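Local coordinates for protein aminotransferase (PDB 2FNU) that catalyses the PLP-dependent transamination of a UDP-linked 4-keto sugar in pseudaminic acid biosynthesis, the second step toward the sugar that decorates flagellin, at residues L35-A40 with F177-I182; L51-N54 with S58-L61; C42-V47 with S241-A246; K16-E21 with Q235-L240. All coordinates share one frame; numbering follows the deposited sequence.

Contact 1. Residues L35-A40 with F177-I182; sequences LLFEEA and FSFHAI. With UD1 (uridine-diphosphate-N-acetylglucosamine), chain F; PMP (4'-deoxy-4'-aminopyridoxal-5'-phosphate), chain E.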
loop_
_atom_site.group_PDB
_atom_site.type_symbol
_atom_site.label_atom_id
_atom_site.label_comp_id
_atom_site.label_asym_id
_atom_site.label_seq_id
_atom_site.Cartn_x
_atom_site.Cartn_y
_atom_site.Cartn_z
ATOM N N LEU B 35 1.309 -14.975 6.752
ATOM C CA LEU B 35 2.384 -15.955 6.804
ATOM C C LEU B 35 1.991 -17.263 6.095
ATOM O O LEU B 35 2.798 -17.832 5.339
ATOM C CB LEU B 35 2.748 -16.242 8.260
ATOM C CG LEU B 35 3.355 -15.060 9.016
ATOM C CD1 LEU B 35 3.466 -15.420 10.495
ATOM C CD2 LEU B 35 4.713 -14.676 8.450
ATOM N N LEU B 36 0.761 -17.730 6.319
ATOM C CA LEU B 36 0.296 -18.940 5.659
ATOM C C LEU B 36 0.261 -18.757 4.144
ATOM O O LEU B 36 0.586 -19.674 3.384
ATOM C CB LEU B 36 -1.092 -19.318 6.168
ATOM C CG LEU B 36 -1.215 -19.875 7.583
ATOM C CD1 LEU B 36 -2.678 -19.937 7.973
ATOM C CD2 LEU B 36 -0.564 -21.271 7.653
ATOM N N PHE B 37 -0.154 -17.574 3.701
ATOM C CA PHE B 37 -0.202 -17.274 2.261
ATOM C C PHE B 37 1.201 -17.290 1.654
ATOM O O PHE B 37 1.420 -17.877 0.588
ATOM C CB PHE B 37 -0.909 -15.926 2.065
ATOM C CG PHE B 37 -1.178 -15.537 0.609
ATOM C CD1 PHE B 37 -1.325 -16.483 -0.419
ATOM C CD2 PHE B 37 -1.327 -14.192 0.291
ATOM C CE1 PHE B 37 -1.598 -16.060 -1.735
ATOM C CE2 PHE B 37 -1.596 -13.772 -0.997
ATOM C CZ PHE B 37 -1.717 -14.688 -2.019
ATOM N N GLU B 38 2.150 -16.663 2.341
ATOM C CA GLU B 38 3.545 -16.683 1.913
ATOM C C GLU B 38 4.083 -18.124 1.836
ATOM O O GLU B 38 4.738 -18.491 0.854
ATOM C CB GLU B 38 4.380 -15.815 2.854
ATOM C CG GLU B 38 4.076 -14.333 2.626
ATOM C CD GLU B 38 4.648 -13.416 3.700
ATOM O OE1 GLU B 38 4.544 -12.182 3.509
ATOM O OE2 GLU B 38 5.211 -13.904 4.717
ATOM N N GLU B 39 3.810 -18.930 2.864
ATOM C CA GLU B 39 4.230 -20.337 2.860
ATOM C C GLU B 39 3.586 -21.101 1.710
ATOM O O GLU B 39 4.253 -21.913 1.052
ATOM C CB GLU B 39 3.891 -21.000 4.197
ATOM C CG GLU B 39 4.799 -20.507 5.326
ATOM C CD GLU B 39 4.282 -20.790 6.731
ATOM O OE1 GLU B 39 4.955 -20.348 7.685
ATOM O OE2 GLU B 39 3.224 -21.435 6.891
ATOM N N ALA B 40 2.302 -20.839 1.457
ATOM C CA ALA B 40 1.612 -21.520 0.370
ATOM C C ALA B 40 2.194 -21.133 -0.996
ATOM O O ALA B 40 2.293 -21.957 -1.918
ATOM C CB ALA B 40 0.110 -21.259 0.448
ATOM N N PHE B 177 4.784 -10.918 -8.371
ATOM C CA PHE B 177 3.443 -11.268 -8.847
ATOM C C PHE B 177 2.433 -10.226 -8.380
ATOM O O PHE B 177 2.629 -9.588 -7.352
ATOM C CB PHE B 177 3.030 -12.640 -8.305
ATOM C CG PHE B 177 3.899 -13.769 -8.804
ATOM C CD1 PHE B 177 4.933 -14.263 -8.018
ATOM C CD2 PHE B 177 3.709 -14.306 -10.061
ATOM C CE1 PHE B 177 5.747 -15.302 -8.483
ATOM C CE2 PHE B 177 4.525 -15.345 -10.542
ATOM C CZ PHE B 177 5.543 -15.844 -9.754
ATOM N N SER B 178 1.343 -10.078 -9.124
ATOM C CA SER B 178 0.262 -9.199 -8.693
ATOM C C SER B 178 -0.984 -10.019 -8.407
ATOM O O SER B 178 -1.285 -10.973 -9.120
ATOM C CB SER B 178 -0.074 -8.181 -9.800
ATOM O OG SER B 178 -1.209 -7.381 -9.450
ATOM N N PHE B 179 -1.740 -9.589 -7.397
ATOM C CA PHE B 179 -3.023 -10.189 -7.020
ATOM C C PHE B 179 -4.112 -9.121 -7.131
ATOM O O PHE B 179 -5.134 -9.193 -6.446
ATOM C CB PHE B 179 -2.976 -10.751 -5.595
ATOM C CG PHE B 179 -1.774 -11.610 -5.323
ATOM C CD1 PHE B 179 -0.948 -11.327 -4.254
ATOM C CD2 PHE B 179 -1.464 -12.691 -6.143
ATOM C CE1 PHE B 179 0.202 -12.106 -3.991
ATOM C CE2 PHE B 179 -0.334 -13.478 -5.881
ATOM C CZ PHE B 179 0.489 -13.184 -4.811
ATOM N N HIS B 180 -3.902 -8.146 -8.011
ATOM C CA HIS B 180 -4.950 -7.187 -8.342
ATOM C C HIS B 180 -6.224 -7.936 -8.742
ATOM O O HIS B 180 -6.162 -9.077 -9.229
ATOM C CB HIS B 180 -4.495 -6.319 -9.511
ATOM C CG HIS B 180 -5.484 -5.267 -9.923
ATOM N ND1 HIS B 180 -6.465 -5.493 -10.872
ATOM C CD2 HIS B 180 -5.642 -3.986 -9.511
ATOM C CE1 HIS B 180 -7.180 -4.388 -11.027
ATOM N NE2 HIS B 180 -6.688 -3.454 -10.228
ATOM N N ALA B 181 -7.368 -7.279 -8.548
ATOM C CA ALA B 181 -8.698 -7.832 -8.855
ATOM C C ALA B 181 -8.778 -8.662 -10.133
ATOM O O ALA B 181 -9.494 -9.660 -10.176
ATOM C CB ALA B 181 -9.700 -6.690 -8.937
ATOM N N ILE B 182 -8.079 -8.244 -11.184
ATOM C CA ILE B 182 -8.262 -8.892 -12.487
ATOM C C ILE B 182 -7.165 -9.895 -12.815
ATOM O O ILE B 182 -7.121 -10.424 -13.939
ATOM C CB ILE B 182 -8.431 -7.867 -13.633
ATOM C CG1 ILE B 182 -7.139 -7.066 -13.820
ATOM C CG2 ILE B 182 -9.650 -6.984 -13.328
ATOM C CD1 ILE B 182 -7.150 -6.085 -15.012
HETATM C "C1'" UD1 F . -3.803 -1.477 -15.232
HETATM C "C2'" UD1 F . -3.207 -2.415 -16.296
HETATM C "C3'" UD1 F . -3.163 -3.868 -15.835
HETATM C "C4'" UD1 F . -2.575 -3.974 -14.421
HETATM C "C5'" UD1 F . -3.177 -2.983 -13.406
HETATM C "C6'" UD1 F . -4.543 -3.440 -12.889
HETATM C "C7'" UD1 F . -3.606 -1.500 -18.553
HETATM C "C8'" UD1 F . -4.568 -1.340 -19.698
HETATM N "N2'" UD1 F . -3.969 -2.294 -17.539
HETATM O "O1'" UD1 F . -5.219 -1.654 -15.149
HETATM O "O3'" UD1 F . -2.345 -4.649 -16.737
HETATM O "O5'" UD1 F . -3.214 -1.644 -13.928
HETATM O "O7'" UD1 F . -2.541 -0.930 -18.567
HETATM N N1 UD1 F . -12.240 -4.690 -13.202
HETATM C C2 UD1 F . -13.066 -5.572 -12.476
HETATM N N3 UD1 F . -12.999 -5.599 -11.135
HETATM C C4 UD1 F . -12.168 -4.796 -10.454
HETATM C C5 UD1 F . -11.326 -3.902 -11.114
HETATM C C6 UD1 F . -11.358 -3.836 -12.501
HETATM O O2 UD1 F . -13.857 -6.329 -13.090
HETATM O O4 UD1 F . -12.146 -4.859 -9.211
HETATM C C1B UD1 F . -12.346 -4.673 -14.676
HETATM C C2B UD1 F . -13.435 -3.675 -15.046
HETATM O "O2'" UD1 F . -14.235 -4.222 -16.097
HETATM C C3B UD1 F . -12.678 -2.457 -15.529
HETATM C C4B UD1 F . -11.408 -3.059 -16.093
HETATM O O4B UD1 F . -11.137 -4.220 -15.300
HETATM O O3B UD1 F . -13.385 -1.708 -16.526
HETATM C C5B UD1 F . -10.263 -2.073 -15.982
HETATM O O5B UD1 F . -9.103 -2.693 -16.520
HETATM P PA UD1 F . -7.859 -1.765 -16.964
HETATM O O1A UD1 F . -6.697 -2.679 -17.326
HETATM O O2A UD1 F . -8.364 -0.755 -17.981
HETATM O O3A UD1 F . -7.617 -1.053 -15.530
HETATM P PB UD1 F . -6.217 -0.382 -15.077
HETATM O O1B UD1 F . -5.779 0.644 -16.112
HETATM O O2B UD1 F . -6.364 0.005 -13.614
HETATM N N1 PMP E . 3.507 -4.943 -13.649
HETATM C C2 PMP E . 2.635 -5.387 -14.608
HETATM C C2A PMP E . 3.187 -6.146 -15.792
HETATM C C3 PMP E . 1.264 -5.135 -14.458
HETATM O O3 PMP E . 0.372 -5.596 -15.384
HETATM C C4 PMP E . 0.785 -4.410 -13.341
HETATM C C4A PMP E . -0.678 -4.048 -13.197
HETATM N N4A PMP E . -1.319 -3.812 -14.472
HETATM C C5 PMP E . 1.693 -4.026 -12.349
HETATM C C6 PMP E . 3.038 -4.358 -12.501
HETATM C C5A PMP E . 1.249 -3.282 -11.101
HETATM O O4P PMP E . 0.623 -4.232 -10.258
HETATM P P PMP E . -0.410 -3.734 -9.121
HETATM O O1P PMP E . -1.680 -3.361 -9.848
HETATM O O2P PMP E . -0.638 -4.940 -8.259
HETATM O O3P PMP E . 0.206 -2.597 -8.352
#
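F37 on helix 32-45 meets F179, just past the end of strand 174-178 in the central mixed sheet of a fold type I PLP-dependent aminotransferase. Both residues are buried, but the two segments touch through this one oblique pair of rings, whose centroids are 5.2 Å apart with planes at 47°. The two side chains come from opposite directions. F37 CZ stands over one face of F179, toward its rim, and lies 3.8 Å from F179 CE1. With CG anti to the backbone N (chi1 -174°), F37 reaches off its helix toward the sheet. The outward face of the helix, with L35, L36 and E39, is the exposed side.

The tightly packed side is the other flank of 177-182, at the ligands. S178 OG donates to PMP O2P at 2.8 Å. S178 OG also accepts from H180 N at 3.1 Å, closing an ST turn. This fixes the hydroxyl and ties the turn to the cofactor phosphate. A181 CB and I182 CG2 pack on the uracil of UD1, with I182 CG2 3.5 Å from UD1 N1. UD1 C6' sits over the centre of the H180 ring, 3.3 Å above its plane. That ring is held through both nitrogens. H180 NE2 bonds to Q30 OE1 of the second subunit, and H180 ND1 accepts from I182 N at 3.2 Å, with the donor tilted 30° out of the ring plane.

Contact 2. Residues L51-N54 with S58-L61; sequences LVFN and SALL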
loop_
_atom_site.group_PDB
_atom_site.type_symbol
_atom_site.label_atom_id
_atom_site.label_comp_id
_atom_site.label_asym_id
_atom_site.label_seq_id
_atom_site.Cartn_x
_atom_site.Cartn_y
_atom_site.Cartn_z
ATOM N N LEU B 51 7.123 -12.873 0.092
ATOM C CA LEU B 51 6.628 -11.774 0.915
ATOM C C LEU B 51 5.456 -11.159 0.198
ATOM O O LEU B 51 5.586 -10.842 -0.994
ATOM C CB LEU B 51 7.690 -10.673 1.044
ATOM C CG LEU B 51 8.859 -10.949 1.981
ATOM C CD1 LEU B 51 9.913 -9.856 1.800
ATOM C CD2 LEU B 51 8.398 -11.027 3.443
ATOM N N VAL B 52 4.341 -10.964 0.897
ATOM C CA VAL B 52 3.180 -10.350 0.257
ATOM C C VAL B 52 3.063 -8.880 0.650
ATOM O O VAL B 52 3.488 -8.471 1.749
ATOM C CB VAL B 52 1.865 -11.116 0.532
ATOM C CG1 VAL B 52 1.922 -12.516 -0.081
ATOM C CG2 VAL B 52 1.621 -11.242 2.030
ATOM N N PHE B 53 2.517 -8.085 -0.278
ATOM C CA PHE B 53 2.511 -6.610 -0.207
ATOM C C PHE B 53 1.133 -6.101 -0.585
ATOM O O PHE B 53 0.333 -6.865 -1.157
ATOM C CB PHE B 53 3.499 -6.029 -1.230
ATOM C CG PHE B 53 4.941 -6.250 -0.887
ATOM C CD1 PHE B 53 5.682 -5.263 -0.261
ATOM C CD2 PHE B 53 5.557 -7.465 -1.185
ATOM C CE1 PHE B 53 7.021 -5.477 0.066
ATOM C CE2 PHE B 53 6.884 -7.686 -0.862
ATOM C CZ PHE B 53 7.623 -6.695 -0.237
ATOM N N ASN B 54 0.864 -4.812 -0.327
ATOM C CA ASN B 54 -0.454 -4.264 -0.638
ATOM C C ASN B 54 -0.747 -4.201 -2.143
ATOM O O ASN B 54 -1.893 -4.102 -2.554
ATOM C CB ASN B 54 -0.628 -2.866 -0.024
ATOM C CG ASN B 54 0.156 -1.812 -0.754
ATOM O OD1 ASN B 54 -0.402 -1.060 -1.604
ATOM N ND2 ASN B 54 1.438 -1.763 -0.492
ATOM N N SER B 58 4.083 -1.826 -5.016
ATOM C CA SER B 58 4.840 -1.769 -3.756
ATOM C C SER B 58 5.939 -2.823 -3.711
ATOM O O SER B 58 7.063 -2.554 -3.241
ATOM C CB SER B 58 3.919 -1.907 -2.542
ATOM O OG SER B 58 3.053 -0.791 -2.440
ATOM N N ALA B 59 5.599 -4.031 -4.173
ATOM C CA ALA B 59 6.567 -5.113 -4.293
ATOM C C ALA B 59 7.733 -4.718 -5.209
ATOM O O ALA B 59 8.910 -4.940 -4.863
ATOM C CB ALA B 59 5.879 -6.362 -4.798
ATOM N N LEU B 60 7.420 -4.107 -6.359
ATOM C CA LEU B 60 8.466 -3.707 -7.301
ATOM C C LEU B 60 9.390 -2.665 -6.672
ATOM O O LEU B 60 10.619 -2.768 -6.786
ATOM C CB LEU B 60 7.855 -3.147 -8.604
ATOM C CG LEU B 60 7.283 -4.158 -9.593
ATOM C CD1 LEU B 60 6.398 -3.466 -10.624
ATOM C CD2 LEU B 60 8.385 -4.926 -10.292
ATOM N N LEU B 61 8.811 -1.659 -6.007
ATOM C CA LEU B 61 9.645 -0.635 -5.380
ATOM C C LEU B 61 10.548 -1.290 -4.334
ATOM O O LEU B 61 11.744 -0.999 -4.246
ATOM C CB LEU B 61 8.795 0.420 -4.678
ATOM C CG LEU B 61 9.594 1.468 -3.887
ATOM C CD1 LEU B 61 10.388 2.354 -4.857
ATOM C CD2 LEU B 61 8.670 2.322 -3.018
#
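F53 and A59 make the apolar core of this contact between strand 49-53 and helix 56-66. The main interaction is CH-pi. A59 CA lies over the centre of one face of the F53 ring, 4.0 Å from the centroid and 12° off the ring normal. The ring therefore lies against the backbone of A59 as well as its methyl. A59 CB rests on the ring, 3.8 Å from F53 CD2. CG of F53 is anti to its own carbonyl carbon (chi1 -71°), which turns the ring to the helix. S58 packs alongside, with S58 CB 4.3 Å from F53 CB.

The polar ties run mostly to residues outside the two segments. S58 N bonds to S55 OG in the turn before it, and S58 O bonds to T62 OG1 one helical turn on. N228 of the second subunit packs on N54 and S58, so the dimer interface closes over this end.

This is the strand-turn-helix unit at the edge of the fold type I sheet, and it leads into the cofactor site. A56 N and T57 OG1 at the start of the helix bond to PMP, and L60 touches it.

Contact 3. Residues C42-V47 with S241-A246; sequences CEFLGV and SQLKKA
K245, next in sequence to A246, which F44 touches, has its NZ gripped by several oxygens. It forms salt bridges with D15 OD1 and D12 OD1. A weak bond joins K245 NZ to S241 O at 3.5 Å. The salt bridges tie the junction of helices 233-244 and 246-264 to D12 and to D15 of helix 13-23.

The contact itself is apolar. L243 CD1 lies over one face of the F44 ring, 4.0 Å from the centroid and 13° off the normal, a CH-pi contact. L243 CD1 is closest to F44 CG, at 3.9 Å. F44 extends from its helix with CG anti to the backbone N (chi1 -176°), which carries the far end of the ring to A246. There F44 CZ is 4.2 Å from A246 CB. K167 adds a cation-pi contact to the same ring.

Helix 32-45 ends next to F44. G46 has positive phi, and V47 N bonds back to C42 O. L243 also packs on A40 and L41, so helix 233-244 lies along helix 32-45, while L45 packs on V194 of strand 191-195.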
loop_
_atom_site.group_PDB
_atom_site.type_symbol
_atom_site.label_atom_id
_atom_site.label_comp_id
_atom_site.label_asym_id
_atom_site.label_seq_id
_atom_site.Cartn_x
_atom_site.Cartn_y
_atom_site.Cartn_z
ATOM N N CYS B 42 5.346 -20.326 -1.495
ATOM C CA CYS B 42 6.620 -21.040 -1.609
ATOM C C CYS B 42 6.378 -22.487 -2.040
ATOM O O CYS B 42 7.140 -23.023 -2.847
ATOM C CB CYS B 42 7.365 -21.021 -0.272
ATOM S SG CYS B 42 8.009 -19.363 0.109
ATOM N N GLU B 43 5.343 -23.112 -1.487
ATOM C CA GLU B 43 5.031 -24.508 -1.824
ATOM C C GLU B 43 4.551 -24.631 -3.273
ATOM O O GLU B 43 4.961 -25.532 -4.011
ATOM C CB GLU B 43 4.013 -25.084 -0.850
ATOM C CG GLU B 43 4.620 -25.213 0.522
ATOM C CD GLU B 43 3.907 -26.203 1.416
ATOM O OE1 GLU B 43 3.325 -27.179 0.890
ATOM O OE2 GLU B 43 3.947 -26.001 2.651
ATOM N N PHE B 44 3.726 -23.677 -3.702
ATOM C CA PHE B 44 3.222 -23.679 -5.070
ATOM C C PHE B 44 4.325 -23.506 -6.109
ATOM O O PHE B 44 4.310 -24.163 -7.147
ATOM C CB PHE B 44 2.181 -22.557 -5.186
ATOM C CG PHE B 44 1.474 -22.477 -6.518
ATOM C CD1 PHE B 44 0.466 -23.363 -6.845
ATOM C CD2 PHE B 44 1.775 -21.453 -7.415
ATOM C CE1 PHE B 44 -0.192 -23.266 -8.075
ATOM C CE2 PHE B 44 1.117 -21.361 -8.641
ATOM C CZ PHE B 44 0.136 -22.255 -8.954
ATOM N N LEU B 45 5.278 -22.613 -5.826
ATOM C CA LEU B 45 6.307 -22.243 -6.788
ATOM C C LEU B 45 7.616 -23.019 -6.629
ATOM O O LEU B 45 8.453 -23.027 -7.543
ATOM C CB LEU B 45 6.598 -20.738 -6.669
ATOM C CG LEU B 45 5.406 -19.836 -7.000
ATOM C CD1 LEU B 45 5.767 -18.419 -6.584
ATOM C CD2 LEU B 45 5.057 -19.920 -8.483
ATOM N N GLY B 46 7.813 -23.633 -5.467
ATOM C CA GLY B 46 9.093 -24.293 -5.166
ATOM C C GLY B 46 10.236 -23.309 -4.922
ATOM O O GLY B 46 11.378 -23.547 -5.355
ATOM N N VAL B 47 9.927 -22.200 -4.240
ATOM C CA VAL B 47 10.930 -21.182 -3.914
ATOM C C VAL B 47 11.182 -21.120 -2.416
ATOM O O VAL B 47 10.389 -21.623 -1.617
ATOM C CB VAL B 47 10.561 -19.776 -4.473
ATOM C CG1 VAL B 47 10.509 -19.821 -6.002
ATOM C CG2 VAL B 47 9.246 -19.274 -3.919
ATOM N N SER B 241 -7.157 -18.778 -0.230
ATOM C CA SER B 241 -8.301 -19.530 -0.743
ATOM C C SER B 241 -8.277 -19.580 -2.265
ATOM O O SER B 241 -8.539 -20.631 -2.878
ATOM C CB SER B 241 -9.610 -18.906 -0.230
ATOM O OG SER B 241 -10.724 -19.675 -0.648
ATOM N N GLN B 242 -7.944 -18.453 -2.888
ATOM C CA GLN B 242 -7.794 -18.410 -4.340
ATOM C C GLN B 242 -6.625 -19.284 -4.823
ATOM O O GLN B 242 -6.738 -19.999 -5.830
ATOM C CB GLN B 242 -7.571 -16.953 -4.768
ATOM C CG GLN B 242 -8.846 -16.104 -4.705
ATOM C CD GLN B 242 -9.479 -15.960 -6.066
ATOM O OE1 GLN B 242 -8.882 -15.380 -6.984
ATOM N NE2 GLN B 242 -10.697 -16.508 -6.232
ATOM N N LEU B 243 -5.502 -19.235 -4.111
ATOM C CA LEU B 243 -4.311 -19.993 -4.515
ATOM C C LEU B 243 -4.594 -21.493 -4.525
ATOM O O LEU B 243 -4.083 -22.213 -5.387
ATOM C CB LEU B 243 -3.115 -19.679 -3.600
ATOM C CG LEU B 243 -1.809 -20.370 -3.975
ATOM C CD1 LEU B 243 -1.313 -19.949 -5.359
ATOM C CD2 LEU B 243 -0.775 -20.033 -2.921
ATOM N N LYS B 244 -5.421 -21.956 -3.588
ATOM C CA LYS B 244 -5.767 -23.390 -3.516
ATOM C C LYS B 244 -6.433 -23.884 -4.797
ATOM O O LYS B 244 -6.379 -25.088 -5.097
ATOM C CB LYS B 244 -6.687 -23.667 -2.324
ATOM C CG LYS B 244 -5.941 -23.735 -0.997
ATOM C CD LYS B 244 -6.889 -23.793 0.196
ATOM C CE LYS B 244 -6.081 -23.895 1.498
ATOM N NZ LYS B 244 -6.790 -23.441 2.736
ATOM N N LYS B 245 -7.084 -22.976 -5.531
ATOM C CA LYS B 245 -7.703 -23.353 -6.808
ATOM C C LYS B 245 -7.048 -22.684 -8.011
ATOM O O LYS B 245 -7.643 -22.641 -9.094
ATOM C CB LYS B 245 -9.219 -23.080 -6.804
ATOM C CG LYS B 245 -9.605 -21.660 -6.506
ATOM C CD LYS B 245 -11.102 -21.439 -6.681
ATOM C CE LYS B 245 -11.527 -20.193 -5.935
ATOM N NZ LYS B 245 -11.652 -20.446 -4.458
ATOM N N ALA B 246 -5.820 -22.186 -7.844
ATOM C CA ALA B 246 -5.173 -21.488 -8.963
ATOM C C ALA B 246 -5.078 -22.358 -10.235
ATOM O O ALA B 246 -5.298 -21.857 -11.324
ATOM C CB ALA B 246 -3.788 -20.947 -8.545
#

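Contact 4. Residues K16-E21 with Q235-L240; sequences KKAVLE and QSALGL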
loop_
_atom_site.group_PDB
_atom_site.type_symbol
_atom_site.label_atom_id
_atom_site.label_comp_id
_atom_site.label_asym_id
_atom_site.label_seq_id
_atom_site.Cartn_x
_atom_site.Cartn_y
_atom_site.Cartn_z
ATOM N N LYS B 16 -15.408 -16.435 0.028
ATOM C CA LYS B 16 -16.237 -15.552 0.860
ATOM C C LYS B 16 -16.259 -16.010 2.315
ATOM O O LYS B 16 -16.157 -15.181 3.231
ATOM C CB LYS B 16 -17.645 -15.427 0.258
ATOM C CG LYS B 16 -17.586 -14.908 -1.177
ATOM C CD LYS B 16 -18.937 -14.966 -1.899
ATOM C CE LYS B 16 -18.794 -14.580 -3.361
ATOM N NZ LYS B 16 -20.079 -14.693 -4.103
ATOM N N LYS B 17 -16.356 -17.320 2.534
ATOM C CA LYS B 17 -16.230 -17.908 3.878
ATOM C C LYS B 17 -14.901 -17.556 4.539
ATOM O O LYS B 17 -14.847 -17.221 5.731
ATOM C CB LYS B 17 -16.364 -19.435 3.816
ATOM C CG LYS B 17 -16.341 -20.128 5.170
ATOM C CD LYS B 17 -16.662 -21.619 5.013
ATOM C CE LYS B 17 -16.769 -22.320 6.361
ATOM N NZ LYS B 17 -18.104 -22.105 6.990
ATOM N N ALA B 18 -13.819 -17.656 3.764
ATOM C CA ALA B 18 -12.481 -17.378 4.287
ATOM C C ALA B 18 -12.378 -15.940 4.784
ATOM O O ALA B 18 -11.826 -15.697 5.843
ATOM C CB ALA B 18 -11.424 -17.655 3.220
ATOM N N VAL B 19 -12.898 -14.997 4.002
ATOM C CA VAL B 19 -12.882 -13.583 4.396
ATOM C C VAL B 19 -13.713 -13.385 5.672
ATOM O O VAL B 19 -13.288 -12.724 6.620
ATOM C CB VAL B 19 -13.384 -12.683 3.249
ATOM C CG1 VAL B 19 -13.695 -11.272 3.754
ATOM C CG2 VAL B 19 -12.356 -12.645 2.092
ATOM N N LEU B 20 -14.899 -13.982 5.711
ATOM C CA LEU B 20 -15.777 -13.764 6.863
ATOM C C LEU B 20 -15.196 -14.304 8.171
ATOM O O LEU B 20 -15.351 -13.672 9.230
ATOM C CB LEU B 20 -17.199 -14.264 6.562
ATOM C CG LEU B 20 -17.851 -13.504 5.376
ATOM C CD1 LEU B 20 -19.071 -14.251 4.821
ATOM C CD2 LEU B 20 -18.214 -12.026 5.671
ATOM N N GLU B 21 -14.487 -15.431 8.114
ATOM C CA GLU B 21 -13.772 -15.942 9.284
ATOM C C GLU B 21 -12.810 -14.897 9.849
ATOM O O GLU B 21 -12.705 -14.749 11.066
ATOM C CB GLU B 21 -12.999 -17.226 8.963
ATOM C CG GLU B 21 -13.877 -18.438 8.706
ATOM C CD GLU B 21 -13.103 -19.638 8.164
ATOM O OE1 GLU B 21 -13.703 -20.737 8.084
ATOM O OE2 GLU B 21 -11.905 -19.490 7.813
ATOM N N GLN B 235 -7.264 -9.843 3.173
ATOM C CA GLN B 235 -6.796 -10.096 1.815
ATOM C C GLN B 235 -5.954 -11.357 1.758
ATOM O O GLN B 235 -5.966 -12.055 0.751
ATOM C CB GLN B 235 -5.906 -8.965 1.349
ATOM C CG GLN B 235 -6.533 -7.630 1.278
ATOM C CD GLN B 235 -5.467 -6.568 1.041
ATOM O OE1 GLN B 235 -5.411 -5.979 -0.035
ATOM N NE2 GLN B 235 -4.588 -6.349 2.038
ATOM N N SER B 236 -5.193 -11.638 2.817
ATOM C CA SER B 236 -4.374 -12.859 2.852
ATOM C C SER B 236 -5.247 -14.115 2.867
ATOM O O SER B 236 -4.910 -15.135 2.256
ATOM C CB SER B 236 -3.461 -12.846 4.076
ATOM O OG SER B 236 -2.512 -11.798 3.971
ATOM N N ALA B 237 -6.376 -14.051 3.567
ATOM C CA ALA B 237 -7.314 -15.180 3.571
ATOM C C ALA B 237 -7.879 -15.396 2.173
ATOM O O ALA B 237 -8.007 -16.534 1.706
ATOM C CB ALA B 237 -8.462 -14.890 4.547
ATOM N N LEU B 238 -8.238 -14.296 1.507
ATOM C CA LEU B 238 -8.683 -14.369 0.135
ATOM C C LEU B 238 -7.604 -14.978 -0.761
ATOM O O LEU B 238 -7.878 -15.866 -1.576
ATOM C CB LEU B 238 -9.095 -12.972 -0.331
ATOM C CG LEU B 238 -9.681 -12.852 -1.723
ATOM C CD1 LEU B 238 -10.742 -13.942 -1.975
ATOM C CD2 LEU B 238 -10.258 -11.430 -1.926
ATOM N N GLY B 239 -6.371 -14.511 -0.606
ATOM C CA GLY B 239 -5.267 -15.049 -1.422
ATOM C C GLY B 239 -5.024 -16.532 -1.257
ATOM O O GLY B 239 -4.832 -17.249 -2.248
ATOM N N LEU B 240 -5.010 -16.990 -0.003
ATOM C CA LEU B 240 -4.822 -18.410 0.317
ATOM C C LEU B 240 -5.911 -19.245 -0.339
ATOM O O LEU B 240 -5.630 -20.287 -0.940
ATOM C CB LEU B 240 -4.894 -18.638 1.826
ATOM C CG LEU B 240 -3.665 -18.779 2.704
ATOM C CD1 LEU B 240 -4.154 -18.854 4.148
ATOM C CD2 LEU B 240 -2.879 -20.024 2.335
#
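A18 and V19 pack on A237 and L238 in a nearly antiparallel helix pair, 13-23 against 233-244, in this fold type I aminotransferase. The axes of segments 16-21 and 235-240 come within 8.2 Å, with 152° between their directions.

K16 points away from the other helix. A18 is the small residue that lets the helices come close. A18 CB is 4.3 Å from A237 CB. A18 CB also lies 3.9 Å from A237 O. V19 follows on the flank of the helix. With chi1 at 166°, its CG2 methyl lies anti to the carbonyl carbon and reaches across to the partner helix. There V19 CG2 is 4.1 Å from L238 CB. V19 and L238 lie side by side and point the same way. On the second subunit, N24 OD1 bonds to K16 NZ, L23 packs on V19 and K16 packs on L20, so the pair borders the dimer interface. E21 touches R33 of helix 32-45.

With small side chains at the crossing, a methyl reaches the partner backbone directly. A237 CB is 3.7 Å from A18 O.

Helix 32-45 carries contacts 1 and 3, whose centres are 8 Å apart. A40 CB and L243 CD2 join them at 3.7 Å. Helix 233-244 carries contacts 3 and 4, and its L240 and G239 also pack against L36 and F37 of contact 1. Contacts 1 and 2 meet through E38, whose OE1 is 2.9 Å from V52 N, a probable hydrogen bond. Contact 1 lies at the active site. There PMP N4A is 1.3 Å from UD1 C4', as expected for the external aldimine. In contact 2, the side chain of S58 is about 7 Å from PMP. Contact 4 is more remote, with the side chain of L238 about 10 Å from UD1 and 13 Å from PMP.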